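Local coordinates for nitroreductase family protein (Sphingopyxis sp., PDB 7DP1), which probably uses flavin mononucleotide and NADPH to reduce nitro groups, including those of dinitroaniline herbicides, at residues D68-R73 / A183-E188; Q82-I87 / C177-G182; L138-S143 / I196-L201. The protein carries 1 engineered substitution. One frame throughout, in Å; residues are numbered along the deposited sequence.

Contact 1 (D68-R73 / A183-E188); sequences DAVAAR and ATVRAE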
loop_
_atom_site.group_PDB
_atom_site.type_symbol
_atom_site.label_atom_id
_atom_site.label_comp_id
_atom_site.label_asym_id
_atom_site.label_seq_id
_atom_site.Cartn_x
_atom_site.Cartn_y
_atom_site.Cartn_z
ATOM N N ASP A 68 -4.149 20.137 -19.693
ATOM C CA ASP A 68 -3.945 20.627 -21.051
ATOM C C ASP A 68 -2.633 20.111 -21.611
ATOM O O ASP A 68 -2.540 19.725 -22.777
ATOM C CB ASP A 68 -3.939 22.156 -21.071
ATOM C CG ASP A 68 -5.306 22.755 -20.784
ATOM O OD1 ASP A 68 -6.311 22.010 -20.818
ATOM O OD2 ASP A 68 -5.376 23.977 -20.536
ATOM N N ALA A 69 -1.613 20.119 -20.760
ATOM C CA ALA A 69 -0.302 19.636 -21.142
ATOM C C ALA A 69 -0.364 18.166 -21.518
ATOM O O ALA A 69 0.192 17.754 -22.528
ATOM C CB ALA A 69 0.680 19.856 -20.027
ATOM N N VAL A 70 -1.050 17.376 -20.700
ATOM C CA VAL A 70 -1.163 15.958 -20.978
ATOM C C VAL A 70 -2.019 15.722 -22.232
ATOM O O VAL A 70 -1.728 14.838 -23.036
ATOM C CB VAL A 70 -1.755 15.214 -19.775
ATOM C CG1 VAL A 70 -2.077 13.778 -20.145
ATOM C CG2 VAL A 70 -0.758 15.233 -18.600
ATOM N N ALA A 71 -3.051 16.536 -22.421
ATOM C CA ALA A 71 -3.878 16.430 -23.618
ATOM C C ALA A 71 -3.046 16.664 -24.887
ATOM O O ALA A 71 -3.263 16.020 -25.915
ATOM C CB ALA A 71 -5.034 17.397 -23.548
ATOM N N ALA A 72 -2.103 17.598 -24.812
ATOM C CA ALA A 72 -1.198 17.870 -25.930
ATOM C C ALA A 72 -0.370 16.639 -26.293
ATOM O O ALA A 72 -0.112 16.399 -27.465
ATOM C CB ALA A 72 -0.288 19.044 -25.606
ATOM N N ARG A 73 0.070 15.885 -25.287
ATOM C CA ARG A 73 0.785 14.646 -25.532
ATOM C C ARG A 73 -0.181 13.639 -26.121
ATOM O O ARG A 73 0.163 12.897 -27.046
ATOM C CB ARG A 73 1.398 14.085 -24.236
ATOM C CG ARG A 73 2.392 15.005 -23.546
ATOM C CD ARG A 73 3.517 15.397 -24.488
ATOM N NE ARG A 73 4.411 14.272 -24.766
ATOM C CZ ARG A 73 5.562 14.382 -25.425
ATOM N NH1 ARG A 73 6.323 13.314 -25.614
ATOM N NH2 ARG A 73 5.955 15.561 -25.895
ATOM N N ALA A 183 6.859 12.629 -17.291
ATOM C CA ALA A 183 7.750 13.769 -17.506
ATOM C C ALA A 183 6.977 15.065 -17.683
ATOM O O ALA A 183 7.359 16.094 -17.135
ATOM C CB ALA A 183 8.647 13.529 -18.718
ATOM N N THR A 184 5.897 15.012 -18.458
ATOM C CA THR A 184 5.039 16.177 -18.652
ATOM C C THR A 184 4.393 16.602 -17.335
ATOM O O THR A 184 4.421 17.768 -16.970
ATOM C CB THR A 184 3.922 15.909 -19.668
ATOM O OG1 THR A 184 4.489 15.726 -20.964
ATOM C CG2 THR A 184 2.949 17.085 -19.704
ATOM N N VAL A 185 3.796 15.646 -16.636
ATOM C CA VAL A 185 3.161 15.938 -15.353
ATOM C C VAL A 185 4.174 16.559 -14.389
ATOM O O VAL A 185 3.917 17.620 -13.814
ATOM C CB VAL A 185 2.544 14.676 -14.736
ATOM C CG1 VAL A 185 1.913 14.975 -13.344
ATOM C CG2 VAL A 185 1.527 14.061 -15.695
ATOM N N ARG A 186 5.332 15.914 -14.247
ATOM C CA ARG A 186 6.389 16.421 -13.379
ATOM C C ARG A 186 6.767 17.831 -13.799
ATOM O O ARG A 186 7.017 18.679 -12.948
ATOM C CB ARG A 186 7.630 15.516 -13.392
ATOM C CG ARG A 186 7.461 14.237 -12.572
ATOM C CD ARG A 186 8.792 13.532 -12.310
ATOM N NE ARG A 186 9.062 12.534 -13.334
ATOM C CZ ARG A 186 9.928 12.681 -14.319
ATOM N NH1 ARG A 186 10.645 13.799 -14.423
ATOM N NH2 ARG A 186 10.077 11.707 -15.203
ATOM N N ALA A 187 6.844 18.073 -15.106
ATOM C CA ALA A 187 7.148 19.414 -15.579
ATOM C C ALA A 187 6.094 20.432 -15.127
ATOM O O ALA A 187 6.434 21.474 -14.563
ATOM C CB ALA A 187 7.280 19.428 -17.102
ATOM N N GLU A 188 4.816 20.120 -15.335
ATOM C CA GLU A 188 3.751 21.082 -15.040
ATOM C C GLU A 188 3.593 21.354 -13.549
ATOM O O GLU A 188 3.094 22.408 -13.144
ATOM C CB GLU A 188 2.428 20.607 -15.630
ATOM C CG GLU A 188 2.407 20.704 -17.139
ATOM C CD GLU A 188 2.684 22.121 -17.633
ATOM O OE1 GLU A 188 2.228 23.078 -16.971
ATOM O OE2 GLU A 188 3.356 22.276 -18.679
#
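Thr184 OG1 is met by two groups: the aliphatic part of Arg73 presses against it from helix 60-74, with Arg73 CG 3.4 Å from Thr184 OG1, and it hydrogen-bonds to OE1 of Gln82, in the loop after helix 60-74. The threonine torsion arranges this: OG1 sits beside the backbone N (chi1 -67°), turned to Arg73, while CG2 is anti to that N and meets the CB of Ala69 at 3.6 Å. Arg73 bends at its second and third torsions over the hydroxyl and then leads its NE to the carbonyl of Gly80. Two nearly antiparallel helices meet here; the axes of segments 68-73 and 183-188 come within 9.4 Å, at 154° between their N-to-C directions. One helix precedes the loop that carries Gln82; the other lies in the connection between strands 171-175 and 195-204 of the nitroreductase sheet. Ala69 takes two neighbours on its one methyl: besides Thr184, Glu188 CG rests 3.5 Å from Ala69 CB at the outer end of the seam. On the buried side Val70 and Val185 touch methyl to methyl, CG2 to CG2 at 3.9 Å, and Val70 goes on to pack against Trp178 and Tyr181.

Contact 2 (Q82-I87 / C177-G182); sequences QPEYDI and CWAMYG. With FMN (flavin mononucleotide), chain C.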
loop_
_atom_site.group_PDB
_atom_site.type_symbol
_atom_site.label_atom_id
_atom_site.label_comp_id
_atom_site.label_asym_id
_atom_site.label_seq_id
_atom_site.Cartn_x
_atom_site.Cartn_y
_atom_site.Cartn_z
ATOM N N GLN A 82 5.126 8.900 -22.418
ATOM C CA GLN A 82 6.331 9.084 -21.604
ATOM C C GLN A 82 6.199 8.244 -20.339
ATOM O O GLN A 82 6.000 8.771 -19.240
ATOM C CB GLN A 82 6.542 10.559 -21.232
ATOM C CG GLN A 82 6.474 11.533 -22.412
ATOM C CD GLN A 82 6.380 12.980 -21.952
ATOM O OE1 GLN A 82 5.618 13.300 -21.028
ATOM N NE2 GLN A 82 7.142 13.868 -22.600
ATOM N N PRO A 83 6.270 6.917 -20.492
ATOM C CA PRO A 83 6.013 6.032 -19.347
ATOM C C PRO A 83 7.042 6.242 -18.244
ATOM O O PRO A 83 8.219 6.272 -18.569
ATOM C CB PRO A 83 6.124 4.631 -19.961
ATOM C CG PRO A 83 5.962 4.840 -21.419
ATOM C CD PRO A 83 6.579 6.163 -21.717
ATOM N N GLU A 84 6.619 6.403 -16.986
ATOM C CA GLU A 84 7.543 6.529 -15.855
ATOM C C GLU A 84 8.155 5.169 -15.512
ATOM O O GLU A 84 9.276 5.082 -14.998
ATOM C CB GLU A 84 6.835 7.069 -14.599
ATOM C CG GLU A 84 6.565 8.542 -14.528
ATOM C CD GLU A 84 7.821 9.384 -14.321
ATOM O OE1 GLU A 84 8.507 9.659 -15.323
ATOM O OE2 GLU A 84 8.115 9.781 -13.168
ATOM N N TYR A 85 7.391 4.119 -15.792
ATOM C CA TYR A 85 7.759 2.741 -15.466
ATOM C C TYR A 85 6.781 1.813 -16.182
ATOM O O TYR A 85 5.954 2.273 -16.961
ATOM C CB TYR A 85 7.711 2.509 -13.961
ATOM C CG TYR A 85 6.383 2.921 -13.359
ATOM C CD1 TYR A 85 5.299 2.044 -13.343
ATOM C CD2 TYR A 85 6.205 4.194 -12.820
ATOM C CE1 TYR A 85 4.075 2.425 -12.799
ATOM C CE2 TYR A 85 4.985 4.579 -12.271
ATOM C CZ TYR A 85 3.926 3.690 -12.267
ATOM O OH TYR A 85 2.711 4.064 -11.735
ATOM N N ASP A 86 6.840 0.524 -15.886
ATOM C CA ASP A 86 5.878 -0.438 -16.428
ATOM C C ASP A 86 4.619 -0.496 -15.571
ATOM O O ASP A 86 4.654 -1.007 -14.436
ATOM C CB ASP A 86 6.505 -1.825 -16.492
ATOM C CG ASP A 86 7.442 -1.977 -17.651
ATOM O OD1 ASP A 86 7.493 -1.062 -18.493
ATOM O OD2 ASP A 86 8.148 -3.000 -17.714
ATOM N N ILE A 87 3.509 0.020 -16.100
ATOM C CA ILE A 87 2.270 0.064 -15.322
ATOM C C ILE A 87 1.723 -1.349 -15.141
ATOM O O ILE A 87 1.581 -1.842 -14.018
ATOM C CB ILE A 87 1.211 0.957 -15.994
ATOM C CG1 ILE A 87 1.754 2.382 -16.156
ATOM C CG2 ILE A 87 -0.079 0.959 -15.186
ATOM C CD1 ILE A 87 0.717 3.397 -16.631
ATOM N N CYS A 177 -2.814 6.080 -14.804
ATOM C CA CYS A 177 -2.786 6.566 -16.184
ATOM C C CYS A 177 -1.854 7.776 -16.359
ATOM O O CYS A 177 -1.265 7.969 -17.422
ATOM C CB CYS A 177 -4.203 6.926 -16.640
ATOM S SG CYS A 177 -4.990 8.195 -15.616
ATOM N N TRP A 178 -1.703 8.567 -15.298
ATOM C CA TRP A 178 -0.844 9.753 -15.326
ATOM C C TRP A 178 0.635 9.391 -15.488
ATOM O O TRP A 178 1.427 10.176 -16.026
ATOM C CB TRP A 178 -1.059 10.587 -14.049
ATOM C CG TRP A 178 -2.487 11.100 -13.959
ATOM C CD1 TRP A 178 -3.493 10.593 -13.185
ATOM C CD2 TRP A 178 -3.068 12.170 -14.723
ATOM N NE1 TRP A 178 -4.656 11.289 -13.410
ATOM C CE2 TRP A 178 -4.419 12.266 -14.346
ATOM C CE3 TRP A 178 -2.565 13.069 -15.674
ATOM C CZ2 TRP A 178 -5.281 13.227 -14.881
ATOM C CZ3 TRP A 178 -3.426 14.023 -16.218
ATOM C CH2 TRP A 178 -4.765 14.094 -15.819
ATOM N N ALA A 179 1.013 8.201 -15.028
ATOM C CA ALA A 179 2.395 7.771 -15.168
ATOM C C ALA A 179 2.760 7.517 -16.634
ATOM O O ALA A 179 3.939 7.427 -16.966
ATOM C CB ALA A 179 2.659 6.505 -14.308
ATOM N N MET A 180 1.758 7.412 -17.507
ATOM C CA MET A 180 1.984 7.361 -18.965
ATOM C C MET A 180 2.627 8.620 -19.532
ATOM O O MET A 180 3.175 8.593 -20.630
ATOM C CB MET A 180 0.677 7.093 -19.711
ATOM C CG MET A 180 0.181 5.659 -19.584
ATOM S SD MET A 180 1.138 4.556 -20.651
ATOM C CE MET A 180 2.479 4.060 -19.569
ATOM N N TYR A 181 2.518 9.727 -18.806
ATOM C CA TYR A 181 3.097 10.998 -19.255
ATOM C C TYR A 181 3.825 11.651 -18.093
ATOM O O TYR A 181 3.707 12.862 -17.901
ATOM C CB TYR A 181 2.027 11.963 -19.787
ATOM C CG TYR A 181 1.168 11.370 -20.860
ATOM C CD1 TYR A 181 1.621 11.300 -22.175
ATOM C CD2 TYR A 181 -0.085 10.851 -20.560
ATOM C CE1 TYR A 181 0.851 10.742 -23.160
ATOM C CE2 TYR A 181 -0.869 10.289 -21.549
ATOM C CZ TYR A 181 -0.394 10.235 -22.847
ATOM O OH TYR A 181 -1.164 9.678 -23.842
ATOM N N GLY A 182 4.563 10.844 -17.332
ATOM C CA GLY A 182 5.214 11.292 -16.113
ATOM C C GLY A 182 6.009 12.580 -16.267
ATOM O O GLY A 182 5.839 13.518 -15.483
HETATM N N1 FMN C . -8.726 2.955 -12.465
HETATM C C2 FMN C . -8.863 3.633 -13.659
HETATM O O2 FMN C . -9.950 3.684 -14.222
HETATM N N3 FMN C . -7.785 4.259 -14.241
HETATM C C4 FMN C . -6.549 4.225 -13.641
HETATM O O4 FMN C . -5.593 4.813 -14.178
HETATM C C4A FMN C . -6.410 3.528 -12.441
HETATM N N5 FMN C . -5.185 3.462 -11.813
HETATM C C5A FMN C . -5.036 2.795 -10.613
HETATM C C6 FMN C . -3.782 2.768 -10.009
HETATM C C7 FMN C . -3.607 2.102 -8.811
HETATM C C7M FMN C . -2.271 2.067 -8.134
HETATM C C8 FMN C . -4.682 1.465 -8.211
HETATM C C8M FMN C . -4.436 0.777 -6.899
HETATM C C9 FMN C . -5.943 1.485 -8.812
HETATM C C9A FMN C . -6.126 2.152 -10.025
HETATM N N10 FMN C . -7.356 2.203 -10.663
HETATM C C10 FMN C . -7.497 2.886 -11.861
HETATM C "C1'" FMN C . -8.567 1.559 -10.066
HETATM C "C2'" FMN C . -8.636 0.042 -10.217
HETATM O "O2'" FMN C . -9.088 -0.281 -11.507
HETATM C "C3'" FMN C . -9.630 -0.486 -9.187
HETATM O "O3'" FMN C . -9.018 -0.339 -7.922
HETATM C "C4'" FMN C . -9.991 -1.958 -9.362
HETATM O "O4'" FMN C . -10.695 -2.226 -10.562
HETATM C "C5'" FMN C . -10.891 -2.347 -8.215
HETATM O "O5'" FMN C . -12.043 -1.543 -8.286
HETATM P P FMN C . -12.460 -0.749 -6.951
HETATM O O1P FMN C . -13.547 0.229 -7.294
HETATM O O2P FMN C . -12.934 -1.749 -5.910
HETATM O O3P FMN C . -11.236 -0.028 -6.416
#
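Gln82 and Tyr181 are joined in a single beta bridge, by which the loop 82-87 is laid along the 3-10 turn that runs from the flavin to the start of helix 182-189. Gln82 N donates to Met180 O at 2.7 Å, and two residues on Glu84 N donates to Ala179 O at 2.9 Å; Gly182 N returns a weak bond to Gln82 O. Around this backbone the surfaces interlock. Met180 is bent at its second and third torsions, which swings its CE back into a notch formed by Pro83 and Ile87; the fit is tight, with Ile87 CD1 3.5 Å from Met180 CE on one side and Pro83 CB on the other. The small bump of Ala179 CB meets the hydroxyl end of the Tyr85 ring obliquely, 3.6 Å from Tyr85 CE2, while that hydroxyl lies implausibly close to Phe198 O, so that a bond there is doubtful. At the far end Glu84 CG drops against the bare backbone of Gly182, 3.4 Å from Gly182 CA, where a beta carbon would collide with it. From there the carboxylate reaches Arg186 in a salt bridge and Leu197 N in a hydrogen bond. Replacing Glu84 by an alanine removes the carboxylate, which would probably cost Arg186 its salt bridge and Leu197 N this acceptor, and open a gap over Gly182. Ile87 O also bonds to Gln150 of the second subunit. At the inner end of the turn Cys177 N donates to the flavin, 3.1 Å from FMN O4.

Contact 3 (L138-S143 / I196-L201); sequences LFLHCS and ILFSGL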
loop_
_atom_site.group_PDB
_atom_site.type_symbol
_atom_site.label_atom_id
_atom_site.label_comp_id
_atom_site.label_asym_id
_atom_site.label_seq_id
_atom_site.Cartn_x
_atom_site.Cartn_y
_atom_site.Cartn_z
ATOM N N LEU A 138 -4.509 14.587 -6.662
ATOM C CA LEU A 138 -3.278 14.358 -5.899
ATOM C C LEU A 138 -2.324 13.527 -6.713
ATOM O O LEU A 138 -2.663 12.416 -7.145
ATOM C CB LEU A 138 -3.578 13.647 -4.576
ATOM C CG LEU A 138 -2.406 13.213 -3.695
ATOM C CD1 LEU A 138 -2.782 13.349 -2.242
ATOM C CD2 LEU A 138 -2.013 11.768 -3.976
ATOM N N PHE A 139 -1.106 14.019 -6.848
ATOM C CA PHE A 139 -0.068 13.263 -7.521
ATOM C C PHE A 139 0.916 12.768 -6.486
ATOM O O PHE A 139 1.575 13.561 -5.787
ATOM C CB PHE A 139 0.632 14.105 -8.576
ATOM C CG PHE A 139 -0.214 14.380 -9.780
ATOM C CD1 PHE A 139 -0.451 13.383 -10.707
ATOM C CD2 PHE A 139 -0.770 15.638 -9.989
ATOM C CE1 PHE A 139 -1.242 13.624 -11.830
ATOM C CE2 PHE A 139 -1.556 15.892 -11.096
ATOM C CZ PHE A 139 -1.789 14.883 -12.037
ATOM N N LEU A 140 0.992 11.447 -6.387
ATOM C CA LEU A 140 1.831 10.783 -5.396
ATOM C C LEU A 140 3.155 10.448 -6.018
ATOM O O LEU A 140 3.208 9.769 -7.043
ATOM C CB LEU A 140 1.125 9.520 -4.851
ATOM C CG LEU A 140 1.905 8.512 -3.995
ATOM C CD1 LEU A 140 2.631 9.191 -2.856
ATOM C CD2 LEU A 140 0.940 7.415 -3.451
ATOM N N HIS A 141 4.230 10.958 -5.432
ATOM C CA HIS A 141 5.545 10.702 -5.988
ATOM C C HIS A 141 6.582 10.505 -4.896
ATOM O O HIS A 141 6.282 10.685 -3.709
ATOM C CB HIS A 141 5.959 11.836 -6.901
ATOM C CG HIS A 141 5.899 13.182 -6.244
ATOM N ND1 HIS A 141 6.991 13.766 -5.673
ATOM C CD2 HIS A 141 4.863 14.046 -6.098
ATOM C CE1 HIS A 141 6.643 14.960 -5.180
ATOM N NE2 HIS A 141 5.368 15.144 -5.426
ATOM N N CYS A 142 7.791 10.125 -5.300
ATOM C CA CYS A 142 8.869 9.886 -4.347
ATOM C C CYS A 142 10.221 10.020 -5.032
ATOM O O CYS A 142 10.313 10.118 -6.261
ATOM C CB CYS A 142 8.745 8.492 -3.708
ATOM S SG CYS A 142 8.894 7.106 -4.916
ATOM N N SER A 143 11.273 10.026 -4.229
ATOM C CA SER A 143 12.618 10.063 -4.775
ATOM C C SER A 143 12.896 8.807 -5.584
ATOM O O SER A 143 12.418 7.732 -5.233
ATOM C CB SER A 143 13.656 10.190 -3.665
ATOM O OG SER A 143 14.949 9.983 -4.201
ATOM N N ILE A 196 10.079 10.542 -9.150
ATOM C CA ILE A 196 9.346 9.693 -10.082
ATOM C C ILE A 196 7.876 9.695 -9.698
ATOM O O ILE A 196 7.525 9.591 -8.517
ATOM C CB ILE A 196 9.919 8.237 -10.120
ATOM C CG1 ILE A 196 9.076 7.344 -11.032
ATOM C CG2 ILE A 196 10.015 7.624 -8.716
ATOM C CD1 ILE A 196 9.744 6.011 -11.400
ATOM N N LEU A 197 7.008 9.840 -10.690
ATOM C CA LEU A 197 5.582 9.877 -10.420
ATOM C C LEU A 197 5.078 8.465 -10.345
ATOM O O LEU A 197 5.263 7.709 -11.296
ATOM C CB LEU A 197 4.827 10.642 -11.508
ATOM C CG LEU A 197 3.295 10.616 -11.414
ATOM C CD1 LEU A 197 2.814 11.368 -10.180
ATOM C CD2 LEU A 197 2.646 11.193 -12.675
ATOM N N PHE A 198 4.448 8.104 -9.231
ATOM C CA PHE A 198 3.813 6.787 -9.118
ATOM C C PHE A 198 2.391 6.844 -9.684
ATOM O O PHE A 198 2.060 6.155 -10.648
ATOM C CB PHE A 198 3.827 6.296 -7.655
ATOM C CG PHE A 198 2.819 5.192 -7.338
ATOM C CD1 PHE A 198 2.545 4.178 -8.228
ATOM C CD2 PHE A 198 2.173 5.176 -6.113
ATOM C CE1 PHE A 198 1.633 3.181 -7.915
ATOM C CE2 PHE A 198 1.271 4.178 -5.792
ATOM C CZ PHE A 198 0.993 3.188 -6.704
ATOM N N SER A 199 1.549 7.679 -9.110
ATOM C CA SER A 199 0.142 7.595 -9.457
ATOM C C SER A 199 -0.574 8.893 -9.169
ATOM O O SER A 199 -0.117 9.697 -8.352
ATOM C CB SER A 199 -0.512 6.449 -8.683
ATOM O OG SER A 199 -1.903 6.373 -8.949
ATOM N N GLY A 200 -1.703 9.108 -9.830
ATOM C CA GLY A 200 -2.573 10.196 -9.417
ATOM C C GLY A 200 -3.647 9.624 -8.513
ATOM O O GLY A 200 -3.810 8.397 -8.443
ATOM N N LEU A 201 -4.339 10.496 -7.782
ATOM C CA LEU A 201 -5.547 10.115 -7.042
ATOM C C LEU A 201 -6.594 11.206 -7.284
ATOM O O LEU A 201 -6.462 12.331 -6.796
ATOM C CB LEU A 201 -5.262 9.932 -5.543
ATOM C CG LEU A 201 -6.430 9.543 -4.608
ATOM C CD1 LEU A 201 -6.841 8.051 -4.758
ATOM C CD2 LEU A 201 -6.147 9.897 -3.122
#
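Leu140 and Phe198 both carry CG anti to the backbone N (chi1 169° and 161°), and this lays their side chains side by side, pointing the same way, with Leu140 CD2 approaching the edge of the phenyl ring 3.7 Å from Phe198 CD2. One face of that ring is covered over its centre by the CB of the next residue, Ser199. Phe198 is part of the FMN pocket and touches the flavin; it also packs against Trp151 and against Ala152 of the second subunit. Strands 136-143 and 195-204 are the inner pair of the antiparallel sheet that this nitroreductase chain forms with strands 54-59 and 171-175, and a classic beta bulge interrupts their pairing: Phe198 and Ser199 both lie opposite Leu140. Leu140 O takes both amides, Phe198 N at 3.0 Å and, weakly, Ser199 N at 3.4 Å, while Leu140 N donates to Ser199 O at 2.9 Å. Beyond the bulge the register is shifted by one, and Cys142 and Ile196 exchange two backbone bonds. On the other side of the bulge Leu138 and Leu201 do the same, with Leu138 N 3.0 Å from Leu201 O. On one face of the sheet Leu197 CD1 rests 3.9 Å from Phe139 CB, in a layer against which Val185 of helix 182-189 packs. His141, on that same face, is fixed at both ring nitrogens, ND1 by Gln195 and NE2 by Thr56. The other face, with Leu138, Leu140, Cys142 and Leu201, packs against helix 148-167 through Trp157, Met154 and Met162.

Following the chain from the N terminus, the first segment to enter a contact is on helix 60-74: contact 1 closes a loop with 109 residues between its segments when helix 182-189 packs against it. Contact 2 is nested inside, tying the loop 82-87 to the turn 177-182 that leads directly into that helix. Contact 3 crosses both, since strand 136-143 lies within their loops but pairs with strand 195-204, beyond them. The three are in touch. Gln82 and Glu84 bind the second helix of contact 1, Glu84 reaches the backbone of contact 3 at Leu197, Tyr85 packs beside it, and Val185 packs on Phe139 and Leu197. Helix pair, flavin-side turn and central sheet are thereby joined.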